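Local coordinates for protein putative oxygenase (Streptomyces viridochromogenes Tue57, PDB 4XAA) that probably acts as an iron- and 2-oxoglutarate-dependent dioxygenase in the biosynthesis of orthosomycin antibiotics, a pathway whose oxygenases carry out oxidative cyclizations, at residues 6-11 against 97-102; 70-73 against 77-80. All blocks are in the same frame, centred on the assembly; numbering follows the deposited sequence.

The two contacts lie on opposite sides of the centre of the chain, with their own centres 28 Å apart and their nearest atoms about 18 Å apart, so they do not touch. Contact 1 joins the N-terminal helix 8-18 to the end of helix 90-100. Contact 2 lies between these partners in sequence, where strand 68-72 gives way to the loop that leads on to helix 90-100. Contact 2 can be placed relative to the metal: the side chain of His73 is about 11 Å from the bound nickel ion, which is held by His125, Asp127 and His196. None of these ligands belongs to either contact, both of which are structural packing.

Contact 1 of 2, residues 6-11 against 97-102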
loop_
_atom_site.group_PDB
_atom_site.type_symbol
_atom_site.label_atom_id
_atom_site.label_comp_id
_atom_site.label_asym_id
_atom_site.label_seq_id
_atom_site.Cartn_x
_atom_site.Cartn_y
_atom_site.Cartn_z
ATOM N N LEU A 6 -6.238 1.431 -20.288
ATOM C CA LEU A 6 -6.885 2.056 -19.141
ATOM C C LEU A 6 -8.350 1.650 -19.173
ATOM O O LEU A 6 -9.073 1.967 -20.120
ATOM C CB LEU A 6 -6.747 3.576 -19.178
ATOM C CG LEU A 6 -5.410 4.068 -18.628
ATOM C CD1 LEU A 6 -5.091 5.446 -19.135
ATOM C CD2 LEU A 6 -5.450 4.080 -17.123
ATOM N N ASP A 7 -8.771 0.918 -18.151
ATOM C CA ASP A 7 -10.082 0.291 -18.161
ATOM C C ASP A 7 -10.584 0.188 -16.725
ATOM O O ASP A 7 -10.508 -0.863 -16.103
ATOM C CB ASP A 7 -10.009 -1.087 -18.831
ATOM C CG ASP A 7 -11.383 -1.710 -19.069
ATOM O OD1 ASP A 7 -12.387 -1.189 -18.542
ATOM O OD2 ASP A 7 -11.456 -2.753 -19.763
ATOM N N ARG A 8 -11.083 1.302 -16.211
ATOM C CA ARG A 8 -11.598 1.395 -14.853
ATOM C C ARG A 8 -12.595 0.294 -14.524
ATOM O O ARG A 8 -12.491 -0.346 -13.485
ATOM C CB ARG A 8 -12.243 2.759 -14.647
ATOM C CG ARG A 8 -12.889 2.964 -13.308
ATOM C CD ARG A 8 -11.901 2.854 -12.156
ATOM N NE ARG A 8 -10.645 3.585 -12.340
ATOM C CZ ARG A 8 -10.482 4.883 -12.100
ATOM N NH1 ARG A 8 -11.513 5.611 -11.705
ATOM N NH2 ARG A 8 -9.289 5.454 -12.267
ATOM N N ALA A 9 -13.555 0.063 -15.406
ATOM C CA ALA A 9 -14.585 -0.925 -15.133
ATOM C C ALA A 9 -13.994 -2.336 -14.962
ATOM O O ALA A 9 -14.345 -3.046 -14.017
ATOM C CB ALA A 9 -15.630 -0.912 -16.234
ATOM N N ALA A 10 -13.106 -2.734 -15.874
ATOM C CA ALA A 10 -12.407 -4.012 -15.765
ATOM C C ALA A 10 -11.529 -4.084 -14.516
ATOM O O ALA A 10 -11.348 -5.159 -13.937
ATOM C CB ALA A 10 -11.568 -4.260 -16.985
ATOM N N ALA A 11 -10.977 -2.944 -14.116
ATOM C CA ALA A 11 -10.144 -2.880 -12.937
ATOM C C ALA A 11 -10.994 -3.100 -11.681
ATOM O O ALA A 11 -10.578 -3.803 -10.748
ATOM C CB ALA A 11 -9.419 -1.570 -12.879
ATOM N N ALA A 97 -14.502 4.408 -2.948
ATOM C CA ALA A 97 -15.949 4.210 -2.951
ATOM C C ALA A 97 -16.436 3.512 -4.235
ATOM O O ALA A 97 -17.280 2.614 -4.179
ATOM C CB ALA A 97 -16.654 5.533 -2.775
ATOM N N ALA A 98 -15.910 3.916 -5.389
ATOM C CA ALA A 98 -16.245 3.241 -6.638
ATOM C C ALA A 98 -15.865 1.752 -6.591
ATOM O O ALA A 98 -16.691 0.877 -6.837
ATOM C CB ALA A 98 -15.562 3.924 -7.810
ATOM N N PHE A 99 -14.615 1.465 -6.265
ATOM C CA PHE A 99 -14.141 0.083 -6.260
ATOM C C PHE A 99 -14.930 -0.785 -5.303
ATOM O O PHE A 99 -15.278 -1.909 -5.619
ATOM C CB PHE A 99 -12.656 0.035 -5.924
ATOM C CG PHE A 99 -11.784 0.149 -7.127
ATOM C CD1 PHE A 99 -11.702 1.348 -7.819
ATOM C CD2 PHE A 99 -11.097 -0.959 -7.614
ATOM C CE1 PHE A 99 -10.921 1.456 -8.956
ATOM C CE2 PHE A 99 -10.311 -0.860 -8.741
ATOM C CZ PHE A 99 -10.218 0.349 -9.414
ATOM N N VAL A 100 -15.252 -0.234 -4.150
ATOM C CA VAL A 100 -15.931 -0.991 -3.106
ATOM C C VAL A 100 -17.457 -0.833 -3.233
ATOM O O VAL A 100 -18.226 -1.487 -2.521
ATOM C CB VAL A 100 -15.385 -0.555 -1.708
ATOM C CG1 VAL A 100 -16.386 0.260 -0.906
ATOM C CG2 VAL A 100 -14.882 -1.748 -0.958
ATOM N N ASP A 101 -17.870 0.015 -4.177
ATOM C CA ASP A 101 -19.277 0.248 -4.504
ATOM C C ASP A 101 -20.167 0.776 -3.356
ATOM O O ASP A 101 -21.293 0.316 -3.177
ATOM C CB ASP A 101 -19.900 -1.031 -5.055
ATOM C CG ASP A 101 -21.150 -0.751 -5.867
ATOM O OD1 ASP A 101 -21.355 0.423 -6.232
ATOM O OD2 ASP A 101 -21.926 -1.686 -6.136
ATOM N N GLY A 102 -19.682 1.752 -2.596
ATOM C CA GLY A 102 -20.508 2.400 -1.587
ATOM C C GLY A 102 -19.680 3.463 -0.915
ATOM O O GLY A 102 -18.512 3.618 -1.238
#
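Ala11 N donates to Asp7 O over 2.9 Å in the first turn of helix 8-18, and the alanine held by this bond meets the ring of Phe99 near the end of helix 90-100. Asp7 is also the N-cap: Ala10 N gives a nearly straight bond (169°, 3.2 Å) to Asp7 OD1, arriving from above the carboxylate plane. Phe99 reaches across with its far end. Its CZ lies 4.0 Å from Ala11 CB, an apolar contact, and its CE2 is 3.6 Å from Ala11 O, so methyl group and carbonyl meet neighbouring atoms of one ring. The double-stranded beta helix of this PhyH-family protein is flanked by helices, and here two of them are joined, 8-18 and 90-100. On the exposed side, Arg8 adds its aliphatic part. Its CG leaves anti to the backbone N (chi1 177°), and bends at chi2 and chi3 then bring CD to 3.6 Å from Phe99 CE1. The two side chains cross at about a right angle, with the guanidinium and ring planes 49° apart. Beyond Phe99 the helix ends in a Schellman motif, in which Asp101 takes positive phi, Gly102 N bonds to Ala97 O at 3.0 Å and Asp101 N bonds to Ala98 O. Arg134 NH2 donates to Phe99 O, tying this last turn to a neighbouring loop.

Contact 2 of 2, residues 70-73 against 77-80; sequences YRVH and KQDW
Val72 and Gln78 form the tight part of this contact, where the end of strand 68-72 meets the loop that follows it. The strand belongs to the large antiparallel sheet of the double-stranded beta helix, and just before Val72 it carries a classic beta bulge, with Tyr70 and Arg71 both facing Trp57 of strand 56-59. Val72 is buried and directs its side chain at the loop. With CG1 anti to the backbone N (chi1 -174°), that methyl comes within 3.9 Å of Gln78 CG and 4.1 Å of Gln78 CD, the two side chains meeting at an oblique angle.

The Gln78 chain bends at chi2 (-60°), which carries its amide past Val72 to the backbone at the strand end. Its NE2 bonds to Asp55 OD2, its strongest partner, and to Asn74 O, fixing the amide between the loop and the chain near strand 56-59. Within the loop itself, a weak bond from Trp80 N to Gln78 O (3.1 Å) closes an inverse gamma turn centred on Asp79.

Packing against the loop thins out at His73, whose side chain points away from segment 77-80 and is held instead by a ring stack with Trp57 and by Arg71. The Arg71 NE to His73 ND1 bond, 3.1 Å long and bent to 146°, has its donor close to the imidazole plane. In contrast to buried Val72, Lys77 and Asp79 are exposed on the solvent side of the loop, and neither touches segment 70-73. Back at the join, the carbonyl oxygen His73 O sits 3.0 Å from Gln78 NE2 and 3.8 Å from Gln78 CD.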
loop_
_atom_site.group_PDB
_atom_site.type_symbol
_atom_site.label_atom_id
_atom_site.label_comp_id
_atom_site.label_asym_id
_atom_site.label_seq_id
_atom_site.Cartn_x
_atom_site.Cartn_y
_atom_site.Cartn_z
ATOM N N TYR A 70 11.110 1.095 7.459
ATOM C CA TYR A 70 10.196 0.456 6.521
ATOM C C TYR A 70 8.765 0.982 6.635
ATOM O O TYR A 70 7.927 0.676 5.795
ATOM C CB TYR A 70 10.215 -1.071 6.683
ATOM C CG TYR A 70 9.777 -1.599 8.031
ATOM C CD1 TYR A 70 8.439 -1.869 8.297
ATOM C CD2 TYR A 70 10.708 -1.858 9.032
ATOM C CE1 TYR A 70 8.040 -2.362 9.532
ATOM C CE2 TYR A 70 10.322 -2.344 10.257
ATOM C CZ TYR A 70 8.986 -2.595 10.510
ATOM O OH TYR A 70 8.603 -3.096 11.741
ATOM N N ARG A 71 8.483 1.791 7.648
ATOM C CA ARG A 71 7.163 2.402 7.736
ATOM C C ARG A 71 7.139 3.693 8.533
ATOM O O ARG A 71 7.849 3.855 9.515
ATOM C CB ARG A 71 6.157 1.420 8.335
ATOM C CG ARG A 71 4.717 1.869 8.259
ATOM C CD ARG A 71 3.875 0.903 9.005
ATOM N NE ARG A 71 2.432 1.069 8.853
ATOM C CZ ARG A 71 1.675 0.304 8.068
ATOM N NH1 ARG A 71 2.211 -0.666 7.336
ATOM N NH2 ARG A 71 0.374 0.505 8.018
ATOM N N VAL A 72 6.333 4.628 8.058
ATOM C CA VAL A 72 5.923 5.753 8.857
ATOM C C VAL A 72 4.432 5.594 9.131
ATOM O O VAL A 72 3.613 5.652 8.227
ATOM C CB VAL A 72 6.209 7.076 8.181
ATOM C CG1 VAL A 72 5.884 8.210 9.136
ATOM C CG2 VAL A 72 7.664 7.145 7.773
ATOM N N HIS A 73 4.104 5.352 10.396
ATOM C CA HIS A 73 2.748 5.040 10.818
ATOM C C HIS A 73 2.047 6.336 11.117
ATOM O O HIS A 73 2.703 7.363 11.273
ATOM C CB HIS A 73 2.775 4.138 12.046
ATOM C CG HIS A 73 1.540 3.321 12.238
ATOM N ND1 HIS A 73 1.107 2.394 11.312
ATOM C CD2 HIS A 73 0.661 3.265 13.268
ATOM C CE1 HIS A 73 0.010 1.807 11.758
ATOM N NE2 HIS A 73 -0.280 2.317 12.945
ATOM N N LYS A 77 -0.817 12.276 10.681
ATOM C CA LYS A 77 -0.513 13.023 11.903
ATOM C C LYS A 77 0.875 13.619 11.847
ATOM O O LYS A 77 1.268 14.355 12.743
ATOM C CB LYS A 77 -0.616 12.125 13.144
ATOM C CG LYS A 77 -1.897 12.242 13.898
ATOM C CD LYS A 77 -2.984 11.441 13.275
ATOM C CE LYS A 77 -4.189 11.392 14.209
ATOM N NZ LYS A 77 -5.455 11.239 13.424
ATOM N N GLN A 78 1.632 13.279 10.813
ATOM C CA GLN A 78 3.042 13.612 10.817
ATOM C C GLN A 78 3.221 15.045 10.375
ATOM O O GLN A 78 2.329 15.642 9.786
ATOM C CB GLN A 78 3.832 12.654 9.925
ATOM C CG GLN A 78 3.699 11.184 10.314
ATOM C CD GLN A 78 4.188 10.879 11.736
ATOM O OE1 GLN A 78 5.205 11.403 12.184
ATOM N NE2 GLN A 78 3.452 10.029 12.446
ATOM N N ASP A 79 4.369 15.615 10.693
ATOM C CA ASP A 79 4.619 16.992 10.326
ATOM C C ASP A 79 5.167 17.075 8.910
ATOM O O ASP A 79 6.384 17.023 8.710
ATOM C CB ASP A 79 5.592 17.652 11.303
ATOM C CG ASP A 79 5.975 19.052 10.870
ATOM O OD1 ASP A 79 5.214 19.659 10.072
ATOM O OD2 ASP A 79 7.030 19.547 11.315
ATOM N N TRP A 80 4.279 17.202 7.929
ATOM C CA TRP A 80 4.731 17.421 6.563
ATOM C C TRP A 80 3.712 18.176 5.740
ATOM O O TRP A 80 3.555 17.932 4.548
ATOM C CB TRP A 80 5.097 16.094 5.890
ATOM C CG TRP A 80 4.025 15.059 5.763
ATOM C CD1 TRP A 80 3.355 14.432 6.773
ATOM C CD2 TRP A 80 3.561 14.465 4.545
ATOM N NE1 TRP A 80 2.468 13.517 6.259
ATOM C CE2 TRP A 80 2.584 13.506 4.892
ATOM C CE3 TRP A 80 3.862 14.665 3.190
ATOM C CZ2 TRP A 80 1.903 12.743 3.933
ATOM C CZ3 TRP A 80 3.178 13.912 2.234
ATOM C CH2 TRP A 80 2.211 12.961 2.615
#